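Local structure of ArsR family transcriptional regulator (Comamonas testosteroni, 6UVU) at residues 69-72 and 73-77; 23-26 and 27-30; 77-80 and 81-84; 39-42 and 43-46. The protein acts as an antimony(III)-responsive transcriptional repressor of the ArsR family, probably binding DNA as a dimer through a winged helix-turn-helix domain. One frame throughout, in Å; residues are numbered along the deposited sequence.

Contact 1: 69-72 and 73-77; sequences KPQA and VSNQL
Lys69-Ala72 and Val73-Leu77 make a local contact between successive turns at the N-terminal start of helix 70-82, which follows helix 59-65 in the order expected of the recognition helix of an ArsR-type winged helix-turn-helix. Lys69 is the N-cap, and its carbonyl O receives Val73 N at 3.1 Å, almost straight at hydrogen (172°). The ladder continues with Ser74 N on Pro70 O at 2.7 Å, Asn75 N on Gln71 O and Gln76 N on Ala72 O. Pro70, which has no amide hydrogen to give, occupies the first turn, where none is needed. No side chain adds a hydrogen bond between the two segments. Gln71 bends at chi2 (-51°) and brings OE1 to 3.5 Å from Asn75 OD1, two acceptors whose amide planes stand 61° apart; Asn75 OD1 instead takes a weak bond from Gln78. On the inner side, Val73 CG2 lies 3.5 Å from Lys69 O, and the valine packs on Leu47 and Ala63. Gln76 CG sits 3.3 Å from Ala72 O while its side chain reaches helix 42-54. The contact therefore rests on main-chain bonds, with polar side chains such as Gln71 and Asn75 on the outer surface, consistent with a helix that meets DNA.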
ATOM      1  N   LYS B  69      17.981  -4.447 -16.931  1.00 38.99           N
ATOM      2  CA  LYS B  69      19.433  -4.455 -17.050  1.00 45.19           C
ATOM      3  C   LYS B  69      20.076  -4.392 -15.667  1.00 42.06           C
ATOM      4  O   LYS B  69      19.585  -3.678 -14.790  1.00 40.35           O
ATOM      5  CB  LYS B  69      19.906  -3.269 -17.884  1.00 51.32           C
ATOM      6  CG  LYS B  69      19.376  -3.270 -19.299  1.00 56.40           C
ATOM      7  CD  LYS B  69      19.237  -1.857 -19.849  1.00 59.31           C
ATOM      8  CE  LYS B  69      18.694  -1.902 -21.266  1.00 64.78           C
ATOM      9  NZ  LYS B  69      19.460  -2.875 -22.109  1.00 63.78           N
ATOM     10  N   PRO B  70      21.180  -5.108 -15.451  1.00 41.65           N
ATOM     11  CA  PRO B  70      21.775  -5.130 -14.104  1.00 43.35           C
ATOM     12  C   PRO B  70      22.089  -3.751 -13.555  1.00 41.96           C
ATOM     13  O   PRO B  70      21.906  -3.515 -12.356  1.00 38.50           O
ATOM     14  CB  PRO B  70      23.049  -5.965 -14.295  1.00 44.03           C
ATOM     15  CG  PRO B  70      22.782  -6.786 -15.509  1.00 46.96           C
ATOM     16  CD  PRO B  70      21.950  -5.920 -16.405  1.00 45.19           C
ATOM     17  N   GLN B  71      22.536  -2.821 -14.401  1.00 45.96           N
ATOM     18  CA  GLN B  71      22.989  -1.530 -13.881  1.00 49.84           C
ATOM     19  C   GLN B  71      21.832  -0.718 -13.308  1.00 47.80           C
ATOM     20  O   GLN B  71      21.965  -0.107 -12.240  1.00 42.49           O
ATOM     21  CB  GLN B  71      23.722  -0.743 -14.968  1.00 53.27           C
ATOM     22  CG  GLN B  71      25.232  -0.688 -14.759  1.00 56.79           C
ATOM     23  CD  GLN B  71      25.617  -0.237 -13.348  1.00 56.44           C
ATOM     24  OE1 GLN B  71      25.094   0.756 -12.835  1.00 57.11           O
ATOM     25  NE2 GLN B  71      26.528  -0.974 -12.715  1.00 51.45           N
ATOM     26  N   ALA B  72      20.691  -0.703 -14.004  1.00 43.23           N
ATOM     27  CA  ALA B  72      19.505  -0.044 -13.472  1.00 40.47           C
ATOM     28  C   ALA B  72      18.999  -0.743 -12.215  1.00 38.75           C
ATOM     29  O   ALA B  72      18.606  -0.081 -11.246  1.00 38.38           O
ATOM     30  CB  ALA B  72      18.414  -0.008 -14.541  1.00 39.17           C
ATOM     31  N   VAL B  73      18.977  -2.082 -12.218  1.00 35.56           N
ATOM     32  CA  VAL B  73      18.542  -2.824 -11.034  1.00 34.44           C
ATOM     33  C   VAL B  73      19.479  -2.539  -9.870  1.00 34.60           C
ATOM     34  O   VAL B  73      19.042  -2.339  -8.725  1.00 31.90           O
ATOM     35  CB  VAL B  73      18.464  -4.336 -11.331  1.00 34.54           C
ATOM     36  CG1 VAL B  73      18.308  -5.129 -10.036  1.00 33.82           C
ATOM     37  CG2 VAL B  73      17.313  -4.653 -12.272  1.00 37.83           C
ATOM     38  N   SER B  74      20.784  -2.511 -10.150  1.00 34.33           N
ATOM     39  CA  SER B  74      21.762  -2.268  -9.097  1.00 32.52           C
ATOM     40  C   SER B  74      21.485  -0.945  -8.412  1.00 32.28           C
ATOM     41  O   SER B  74      21.439  -0.864  -7.180  1.00 29.90           O
ATOM     42  CB  SER B  74      23.182  -2.286  -9.668  1.00 33.83           C
ATOM     43  OG  SER B  74      24.121  -1.873  -8.683  1.00 33.54           O
ATOM     44  N   ASN B  75      21.264   0.101  -9.200  1.00 33.68           N
ATOM     45  CA  ASN B  75      21.031   1.404  -8.602  1.00 33.86           C
ATOM     46  C   ASN B  75      19.762   1.380  -7.768  1.00 32.44           C
ATOM     47  O   ASN B  75      19.750   1.877  -6.639  1.00 32.94           O
ATOM     48  CB  ASN B  75      21.006   2.474  -9.695  1.00 38.21           C
ATOM     49  CG  ASN B  75      22.333   2.536 -10.490  1.00 40.68           C
ATOM     50  OD1 ASN B  75      23.379   2.019 -10.052  1.00 35.38           O
ATOM     51  ND2 ASN B  75      22.286   3.168 -11.663  1.00 42.34           N
ATOM     52  N   GLN B  76      18.713   0.719  -8.274  1.00 32.63           N
ATOM     53  CA  GLN B  76      17.461   0.594  -7.532  1.00 31.02           C
ATOM     54  C   GLN B  76      17.670  -0.093  -6.189  1.00 30.66           C
ATOM     55  O   GLN B  76      17.054   0.287  -5.185  1.00 31.40           O
ATOM     56  CB  GLN B  76      16.443  -0.189  -8.362  1.00 35.64           C
ATOM     57  CG  GLN B  76      15.880   0.550  -9.565  1.00 38.14           C
ATOM     58  CD  GLN B  76      14.519   1.165  -9.278  1.00 41.37           C
ATOM     59  OE1 GLN B  76      14.256   1.641  -8.167  1.00 44.24           O
ATOM     60  NE2 GLN B  76      13.639   1.146 -10.278  1.00 42.42           N
ATOM     61  N   LEU B  77      18.525  -1.122  -6.148  1.00 28.94           N
ATOM     62  CA  LEU B  77      18.695  -1.861  -4.901  1.00 28.04           C
ATOM     63  C   LEU B  77      19.498  -1.060  -3.879  1.00 26.55           C
ATOM     64  O   LEU B  77      19.148  -1.038  -2.689  1.00 25.24           O
ATOM     65  CB  LEU B  77      19.350  -3.214  -5.171  1.00 27.34           C
ATOM     66  CG  LEU B  77      18.498  -4.218  -5.943  1.00 26.19           C
ATOM     67  CD1 LEU B  77      19.342  -5.386  -6.357  1.00 25.83           C
ATOM     68  CD2 LEU B  77      17.323  -4.685  -5.115  1.00 27.22           C
TER

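Contact 2: 23-26 and 27-30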
ATOM      1  N   LEU B  23      -9.196   9.005  14.826  1.00 28.68           N
ATOM      2  CA  LEU B  23      -8.734   9.413  13.512  1.00 28.43           C
ATOM      3  C   LEU B  23      -7.216   9.564  13.486  1.00 28.50           C
ATOM      4  O   LEU B  23      -6.623  10.219  14.350  1.00 26.65           O
ATOM      5  CB  LEU B  23      -9.410  10.724  13.113  1.00 27.33           C
ATOM      6  CG  LEU B  23      -9.122  11.174  11.684  1.00 29.59           C
ATOM      7  CD1 LEU B  23      -9.676  10.160  10.690  1.00 28.82           C
ATOM      8  CD2 LEU B  23      -9.691  12.581  11.439  1.00 28.19           C
ATOM      9  N   ILE B  24      -6.588   8.908  12.511  1.00 28.64           N
ATOM     10  CA  ILE B  24      -5.139   8.952  12.392  1.00 31.41           C
ATOM     11  C   ILE B  24      -4.693  10.403  12.233  1.00 29.73           C
ATOM     12  O   ILE B  24      -5.304  11.184  11.490  1.00 30.30           O
ATOM     13  CB  ILE B  24      -4.682   8.064  11.224  1.00 33.47           C
ATOM     14  CG1 ILE B  24      -3.168   8.061  11.106  1.00 39.31           C
ATOM     15  CG2 ILE B  24      -5.277   8.519   9.908  1.00 34.28           C
ATOM     16  CD1 ILE B  24      -2.713   7.449   9.813  1.00 43.59           C
ATOM     17  N   THR B  25      -3.657  10.784  12.974  1.00 29.44           N
ATOM     18  CA  THR B  25      -3.151  12.147  12.899  1.00 30.82           C
ATOM     19  C   THR B  25      -2.173  12.270  11.736  1.00 32.03           C
ATOM     20  O   THR B  25      -1.675  11.275  11.205  1.00 26.65           O
ATOM     21  CB  THR B  25      -2.469  12.549  14.215  1.00 32.47           C
ATOM     22  OG1 THR B  25      -1.183  11.930  14.313  1.00 31.38           O
ATOM     23  CG2 THR B  25      -3.299  12.100  15.410  1.00 32.22           C
ATOM     24  N   SER B  26      -1.896  13.513  11.336  1.00 37.69           N
ATOM     25  CA  SER B  26      -0.884  13.726  10.304  1.00 39.62           C
ATOM     26  C   SER B  26       0.485  13.220  10.747  1.00 37.70           C
ATOM     27  O   SER B  26       1.316  12.867   9.904  1.00 38.47           O
ATOM     28  CB  SER B  26      -0.814  15.206   9.926  1.00 41.19           C
ATOM     29  OG  SER B  26      -1.916  15.573   9.113  1.00 43.68           O
ATOM     30  N   ALA B  27       0.733  13.159  12.057  1.00 40.36           N
ATOM     31  CA  ALA B  27       1.999  12.626  12.554  1.00 42.14           C
ATOM     32  C   ALA B  27       2.088  11.122  12.334  1.00 40.46           C
ATOM     33  O   ALA B  27       3.092  10.618  11.820  1.00 46.39           O
ATOM     34  CB  ALA B  27       2.170  12.962  14.037  1.00 42.13           C
ATOM     35  N   GLU B  28       1.051  10.379  12.732  1.00 39.98           N
ATOM     36  CA  GLU B  28       1.047   8.938  12.482  1.00 41.16           C
ATOM     37  C   GLU B  28       0.939   8.628  10.993  1.00 39.26           C
ATOM     38  O   GLU B  28       1.471   7.616  10.529  1.00 41.39           O
ATOM     39  CB  GLU B  28      -0.106   8.267  13.226  1.00 43.19           C
ATOM     40  CG  GLU B  28      -0.377   8.801  14.615  1.00 46.49           C
ATOM     41  CD  GLU B  28      -1.691   8.288  15.161  1.00 45.06           C
ATOM     42  OE1 GLU B  28      -2.729   8.945  14.949  1.00 50.92           O
ATOM     43  OE2 GLU B  28      -1.694   7.210  15.779  1.00 49.25           O
ATOM     44  N   ALA B  29       0.241   9.473  10.234  1.00 38.43           N
ATOM     45  CA  ALA B  29       0.126   9.249   8.799  1.00 44.54           C
ATOM     46  C   ALA B  29       1.473   9.330   8.101  1.00 47.61           C
ATOM     47  O   ALA B  29       1.679   8.634   7.104  1.00 50.16           O
ATOM     48  CB  ALA B  29      -0.847  10.253   8.177  1.00 41.06           C
ATOM     49  N   GLY B  30       2.399  10.139   8.625  1.00 52.89           N
ATOM     50  CA  GLY B  30       3.681  10.316   7.963  1.00 48.70           C
ATOM     51  C   GLY B  30       4.456   9.022   7.810  1.00 46.29           C
ATOM     52  O   GLY B  30       4.985   8.730   6.736  1.00 51.06           O
TER
HETATM   53  O   HOH W   1      -5.512   9.055  16.441  1.00 40.55           O
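A capping box made by Thr25 and Glu28 starts helix 26-39, which lies on the dimer-facing side of this ArsR-type fold. Thr25, the N-cap, turns OG1 between its backbone N and carbonyl carbon (chi1 76°), so that the hydroxyl faces the first turn and receives Glu28 N at 3.1 Å, nearly straight at 172°; Ala27 N adds a weak bond to the same oxygen. In return, Glu28, extended beyond CG, reaches back to the cap with its carboxylate. OE1 takes Thr25 N at 2.9 Å on its anti side, 19° out of the carboxylate plane, while OE2 forms a salt bridge with Arg21, so the two oxygens have separate protein partners. Thr25 O accepts Ala29 N at 2.8 Å, closing the first helical turn. Beside the box, Ile24 runs past Glu28 in the opposite direction, CG1 being 3.7 Å from Glu28 CB. The second subunit bonds the backbone of Ile24 at both its N and its O, through His49 of that chain and Arg46 of that chain respectively. Ile115 of the second subunit packs on Ile24 and Glu28. The methyl CD1 of Ile24 ends 3.7 Å from Ala29 CB.

Contact 3: 77-80 and 81-84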
ATOM      1  N   LEU B  77      18.525  -1.122  -6.148  1.00 28.94           N
ATOM      2  CA  LEU B  77      18.695  -1.861  -4.901  1.00 28.04           C
ATOM      3  C   LEU B  77      19.498  -1.060  -3.879  1.00 26.55           C
ATOM      4  O   LEU B  77      19.148  -1.038  -2.689  1.00 25.24           O
ATOM      5  CB  LEU B  77      19.350  -3.214  -5.171  1.00 27.34           C
ATOM      6  CG  LEU B  77      18.498  -4.218  -5.943  1.00 26.19           C
ATOM      7  CD1 LEU B  77      19.342  -5.386  -6.357  1.00 25.83           C
ATOM      8  CD2 LEU B  77      17.323  -4.685  -5.115  1.00 27.22           C
ATOM      9  N   GLN B  78      20.572  -0.389  -4.303  1.00 27.93           N
ATOM     10  CA  GLN B  78      21.295   0.411  -3.317  1.00 31.60           C
ATOM     11  C   GLN B  78      20.415   1.526  -2.746  1.00 31.45           C
ATOM     12  O   GLN B  78      20.558   1.879  -1.571  1.00 26.51           O
ATOM     13  CB  GLN B  78      22.609   0.966  -3.883  1.00 36.62           C
ATOM     14  CG  GLN B  78      22.721   1.090  -5.393  1.00 44.21           C
ATOM     15  CD  GLN B  78      24.173   0.956  -5.888  1.00 49.12           C
ATOM     16  OE1 GLN B  78      25.113   0.980  -5.085  1.00 61.15           O
ATOM     17  NE2 GLN B  78      24.355   0.808  -7.209  1.00 44.52           N
ATOM     18  N   ARG B  79      19.454   2.044  -3.521  1.00 31.36           N
ATOM     19  CA  ARG B  79      18.528   3.038  -2.968  1.00 30.23           C
ATOM     20  C   ARG B  79      17.639   2.432  -1.891  1.00 26.69           C
ATOM     21  O   ARG B  79      17.425   3.043  -0.834  1.00 25.08           O
ATOM     22  CB  ARG B  79      17.658   3.655  -4.067  1.00 35.62           C
ATOM     23  CG  ARG B  79      18.416   4.257  -5.216  1.00 39.89           C
ATOM     24  CD  ARG B  79      19.217   5.472  -4.762  1.00 43.01           C
ATOM     25  NE  ARG B  79      20.489   5.505  -5.469  1.00 43.95           N
ATOM     26  CZ  ARG B  79      21.625   5.021  -4.972  1.00 47.28           C
ATOM     27  NH1 ARG B  79      22.733   5.075  -5.691  1.00 46.54           N
ATOM     28  NH2 ARG B  79      21.661   4.496  -3.748  1.00 42.93           N
ATOM     29  N   LEU B  80      17.055   1.253  -2.164  1.00 23.56           N
ATOM     30  CA  LEU B  80      16.238   0.584  -1.146  1.00 24.24           C
ATOM     31  C   LEU B  80      17.060   0.301   0.109  1.00 23.79           C
ATOM     32  O   LEU B  80      16.560   0.420   1.235  1.00 22.17           O
ATOM     33  CB  LEU B  80      15.646  -0.728  -1.689  1.00 24.00           C
ATOM     34  CG  LEU B  80      14.252  -0.806  -2.348  1.00 25.08           C
ATOM     35  CD1 LEU B  80      13.285   0.230  -1.786  1.00 24.35           C
ATOM     36  CD2 LEU B  80      14.337  -0.702  -3.866  1.00 24.18           C
ATOM     37  N   ALA B  81      18.322  -0.104  -0.076  1.00 25.11           N
ATOM     38  CA  ALA B  81      19.234  -0.246   1.053  1.00 24.91           C
ATOM     39  C   ALA B  81      19.454   1.091   1.760  1.00 23.74           C
ATOM     40  O   ALA B  81      19.402   1.156   2.992  1.00 20.37           O
ATOM     41  CB  ALA B  81      20.566  -0.838   0.575  1.00 25.21           C
ATOM     42  N   ASP B  82      19.690   2.171   0.997  1.00 25.30           N
ATOM     43  CA  ASP B  82      19.802   3.509   1.599  1.00 28.52           C
ATOM     44  C   ASP B  82      18.591   3.830   2.475  1.00 27.46           C
ATOM     45  O   ASP B  82      18.740   4.363   3.581  1.00 29.16           O
ATOM     46  CB  ASP B  82      19.960   4.589   0.516  1.00 28.99           C
ATOM     47  CG  ASP B  82      21.295   4.514  -0.204  1.00 30.50           C
ATOM     48  OD1 ASP B  82      22.220   3.860   0.314  1.00 31.75           O
ATOM     49  OD2 ASP B  82      21.429   5.114  -1.292  1.00 30.96           O
ATOM     50  N   ARG B  83      17.383   3.486   2.010  1.00 27.92           N
ATOM     51  CA  ARG B  83      16.177   3.747   2.789  1.00 26.12           C
ATOM     52  C   ARG B  83      15.944   2.699   3.862  1.00 24.06           C
ATOM     53  O   ARG B  83      14.901   2.732   4.516  1.00 20.48           O
ATOM     54  CB  ARG B  83      14.946   3.827   1.876  1.00 28.70           C
ATOM     55  CG  ARG B  83      15.121   4.642   0.583  1.00 31.42           C
ATOM     56  CD  ARG B  83      14.947   6.166   0.754  1.00 31.81           C
ATOM     57  NE  ARG B  83      16.068   6.797   1.458  1.00 32.57           N
ATOM     58  CZ  ARG B  83      17.198   7.216   0.885  1.00 34.10           C
ATOM     59  NH1 ARG B  83      17.393   7.078  -0.423  1.00 29.71           N
ATOM     60  NH2 ARG B  83      18.144   7.775   1.632  1.00 35.61           N
ATOM     61  N   ARG B  84      16.869   1.753   4.026  1.00 24.23           N
ATOM     62  CA  ARG B  84      16.803   0.714   5.057  1.00 23.76           C
ATOM     63  C   ARG B  84      15.701  -0.305   4.797  1.00 22.93           C
ATOM     64  O   ARG B  84      15.191  -0.928   5.728  1.00 22.56           O
ATOM     65  CB  ARG B  84      16.658   1.316   6.458  1.00 25.98           C
ATOM     66  CG  ARG B  84      17.905   2.077   6.897  1.00 30.47           C
ATOM     67  CD  ARG B  84      17.631   3.008   8.045  1.00 32.13           C
ATOM     68  NE  ARG B  84      16.425   3.809   7.818  1.00 36.64           N
ATOM     69  CZ  ARG B  84      16.379   4.942   7.117  1.00 40.25           C
ATOM     70  NH1 ARG B  84      17.477   5.441   6.544  1.00 38.95           N
ATOM     71  NH2 ARG B  84      15.221   5.575   6.985  1.00 41.11           N
TER
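Ala81 N, Asp82 N and Arg83 N bond back to Leu77 O, Gln78 O and Arg79 O, carrying regular helical geometry through the last turns of helix 70-82. The first of these bonds, Ala81 N to Leu77 O, measures 2.9 Å and is nearly straight at 169°; Asp82 N to Gln78 O is shorter, at 2.7 Å. After Asp82 the chain leaves the helix: Arg83 has psi near zero, and Arg84 turns to a positive phi of 70°, with its N 2.8 Å from Ala81 O in a hydrogen bond. This reversal is a Schellman motif, the C-terminal stop of the helix, and it sends the chain into strand 86-91, the first strand of the two-stranded wing of the winged helix-turn-helix.

On the outer face, Arg79 bends at chi2 and chi3 and lies alongside Asp82, pointing the same way. Its NH2 meets Asp82 OD2 in a salt bridge modelled at 2.5 Å, very short and doubtful in its exact length, with the guanidinium and carboxylate planes only 9° apart, although OD2 approaches obliquely. This single-oxygen pairing joins side chains three residues apart across the final turn. Arg83 curls back over the helix end, its CG 3.1 Å from Arg79 O and one face of its guanidinium over Asp82 CB, which sits toward the rim of the group. The two guanidinium groups keep apart, Arg79 NH2 lying 6.0 Å from Arg83 NH1. The inner face is apolar: Leu77 packs on Val59 and Leu62 of helix 59-65, and both Leu77 and Leu80 touch Leu86 of the wing.

Contact 4: 39-42 and 43-46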
ATOM      1  N   LEU B  39       6.353   1.409  -1.852  1.00 18.84           N
ATOM      2  CA  LEU B  39       5.691   0.375  -2.635  1.00 19.11           C
ATOM      3  C   LEU B  39       4.976   0.895  -3.880  1.00 20.18           C
ATOM      4  O   LEU B  39       4.645   0.087  -4.761  1.00 21.00           O
ATOM      5  CB  LEU B  39       4.691  -0.359  -1.753  1.00 20.47           C
ATOM      6  CG  LEU B  39       5.359  -1.208  -0.683  1.00 20.64           C
ATOM      7  CD1 LEU B  39       4.355  -1.457   0.385  1.00 21.40           C
ATOM      8  CD2 LEU B  39       5.877  -2.517  -1.292  1.00 21.12           C
ATOM      9  N   ALA B  40       4.727   2.204  -3.984  1.00 19.74           N
ATOM     10  CA  ALA B  40       3.909   2.726  -5.080  1.00 19.57           C
ATOM     11  C   ALA B  40       4.706   2.929  -6.362  1.00 19.21           C
ATOM     12  O   ALA B  40       4.689   4.031  -6.932  1.00 20.20           O
ATOM     13  CB  ALA B  40       3.255   4.052  -4.671  1.00 18.81           C
ATOM     14  N   ASN B  41       5.399   1.884  -6.816  1.00 19.83           N
ATOM     15  CA  ASN B  41       6.130   1.901  -8.079  1.00 21.03           C
ATOM     16  C   ASN B  41       6.197   0.489  -8.650  1.00 21.97           C
ATOM     17  O   ASN B  41       6.614  -0.448  -7.966  1.00 21.22           O
ATOM     18  CB  ASN B  41       7.544   2.458  -7.905  1.00 22.00           C
ATOM     19  CG  ASN B  41       8.357   2.416  -9.190  1.00 23.64           C
ATOM     20  OD1 ASN B  41       9.070   1.451  -9.454  1.00 25.43           O
ATOM     21  ND2 ASN B  41       8.257   3.473  -9.988  1.00 23.08           N
ATOM     22  N   ASP B  42       5.767   0.359  -9.902  1.00 24.40           N
ATOM     23  CA  ASP B  42       5.759  -0.888 -10.657  1.00 28.90           C
ATOM     24  C   ASP B  42       7.057  -1.685 -10.501  1.00 25.26           C
ATOM     25  O   ASP B  42       7.058  -2.822 -10.028  1.00 24.06           O
ATOM     26  CB  ASP B  42       5.512  -0.527 -12.128  1.00 35.46           C
ATOM     27  CG  ASP B  42       4.797  -1.609 -12.885  1.00 47.66           C
ATOM     28  OD1 ASP B  42       5.451  -2.621 -13.234  1.00 59.74           O
ATOM     29  OD2 ASP B  42       3.579  -1.438 -13.141  1.00 55.75           O
ATOM     30  N   THR B  43       8.176  -1.069 -10.871  1.00 25.72           N
ATOM     31  CA  THR B  43       9.456  -1.767 -10.882  1.00 26.77           C
ATOM     32  C   THR B  43       9.914  -2.132  -9.478  1.00 23.20           C
ATOM     33  O   THR B  43      10.390  -3.251  -9.253  1.00 24.71           O
ATOM     34  CB  THR B  43      10.498  -0.897 -11.585  1.00 29.07           C
ATOM     35  OG1 THR B  43      10.224  -0.909 -12.991  1.00 28.33           O
ATOM     36  CG2 THR B  43      11.909  -1.401 -11.326  1.00 29.40           C
ATOM     37  N   ARG B  44       9.770  -1.211  -8.514  1.00 22.32           N
ATOM     38  CA  ARG B  44      10.196  -1.509  -7.148  1.00 20.67           C
ATOM     39  C   ARG B  44       9.419  -2.677  -6.573  1.00 18.80           C
ATOM     40  O   ARG B  44       9.971  -3.497  -5.830  1.00 17.52           O
ATOM     41  CB  ARG B  44      10.021  -0.300  -6.235  1.00 20.16           C
ATOM     42  CG  ARG B  44      10.999   0.826  -6.466  1.00 20.72           C
ATOM     43  CD  ARG B  44      11.131   1.677  -5.224  1.00 18.93           C
ATOM     44  NE  ARG B  44       9.953   2.482  -5.023  1.00 19.43           N
ATOM     45  CZ  ARG B  44       9.679   3.602  -5.683  1.00 20.60           C
ATOM     46  NH1 ARG B  44      10.503   4.064  -6.616  1.00 22.10           N
ATOM     47  NH2 ARG B  44       8.557   4.252  -5.419  1.00 18.52           N
ATOM     48  N   LEU B  45       8.127  -2.753  -6.887  1.00 19.86           N
ATOM     49  CA  LEU B  45       7.278  -3.784  -6.312  1.00 20.75           C
ATOM     50  C   LEU B  45       7.643  -5.152  -6.871  1.00 19.86           C
ATOM     51  O   LEU B  45       7.674  -6.143  -6.138  1.00 19.55           O
ATOM     52  CB  LEU B  45       5.807  -3.450  -6.589  1.00 21.79           C
ATOM     53  CG  LEU B  45       4.761  -4.316  -5.879  1.00 24.09           C
ATOM     54  CD1 LEU B  45       4.815  -4.086  -4.373  1.00 27.21           C
ATOM     55  CD2 LEU B  45       3.329  -4.072  -6.389  1.00 25.46           C
ATOM     56  N   ARG B  46       7.911  -5.222  -8.173  1.00 21.75           N
ATOM     57  CA  ARG B  46       8.348  -6.476  -8.779  1.00 21.93           C
ATOM     58  C   ARG B  46       9.706  -6.895  -8.241  1.00 19.48           C
ATOM     59  O   ARG B  46       9.934  -8.081  -7.988  1.00 19.44           O
ATOM     60  CB  ARG B  46       8.396  -6.333 -10.302  1.00 22.93           C
ATOM     61  CG  ARG B  46       7.043  -6.078 -10.949  1.00 24.21           C
ATOM     62  CD  ARG B  46       7.167  -6.185 -12.453  1.00 26.32           C
ATOM     63  NE  ARG B  46       7.372  -7.566 -12.878  1.00 26.81           N
ATOM     64  CZ  ARG B  46       8.249  -7.928 -13.809  1.00 28.03           C
ATOM     65  NH1 ARG B  46       9.007  -7.006 -14.387  1.00 27.51           N
ATOM     66  NH2 ARG B  46       8.378  -9.206 -14.158  1.00 26.02           N
TER
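Asn41 caps helix 42-54 with its side chain and at the same time carries the guanidinium of Arg44. With CG anti to the backbone N (chi1 177°), the amide of Asn41 points toward the first turn, and OD1 receives Arg44 N at 2.9 Å. That bond is fairly straight and uses a lone pair in the plane of the amide. Arg44 runs out from the helix and then bends at chi3 (-73°), which brings its guanidinium across Asn41, the two side chains crossing at about a right angle. Asn41 CB lies over the centre of one guanidinium face, 3.3 Å from Arg44 CZ, and the amide plane is stacked at 22° to the guanidinium. The charged group is held there by carbonyls of the preceding helix, Arg44 NE bonding Val38 O and NH2 bonding Lys37 O, so that one side chain ties the end of helix 26-39 to the start of the next.

Between those helices Ala40 is the centre of an inverse gamma turn. Leu45 N reaches Asn41 O at 3.0 Å, and Arg46 N reaches Asp42 O at 3.2 Å. Asp42 and Arg46 lie side by side, but their charged ends do not meet; Arg46 NE bonds Ile24 O of the second subunit. Leu45 sends CD1 to Leu39 CD2 at 3.6 Å, the two side chains crossing at a slant. Leu39 packs on Met107 of helix 102-121 and on Phe36 of the second subunit, Leu45 on Leu108 of helix 102-121 and on Val32 of the second subunit, while Thr43 and Arg44 touch Gln76 of helix 70-82.

From the N terminus, contact 2 opens helix 26-39, and contact 4 turns the chain from that helix into helix 42-54. Contact 1 then starts helix 70-82 and contact 3 ends it, with centres 11 Å apart. All four are local; contacts 1 and 3 overlap at Leu77 and the others follow in series, so none encloses another. Contact 4 meets both parts of helix 70-82: Gln76 packs on Thr43 and Arg44, and Leu80 on Arg44. Contacts 2 and 4 both touch the second subunit and are joined to each other across the dimer interface. Contacts 1 and 2 lie on opposite sides of the chain's centre, about 33 Å apart between centres.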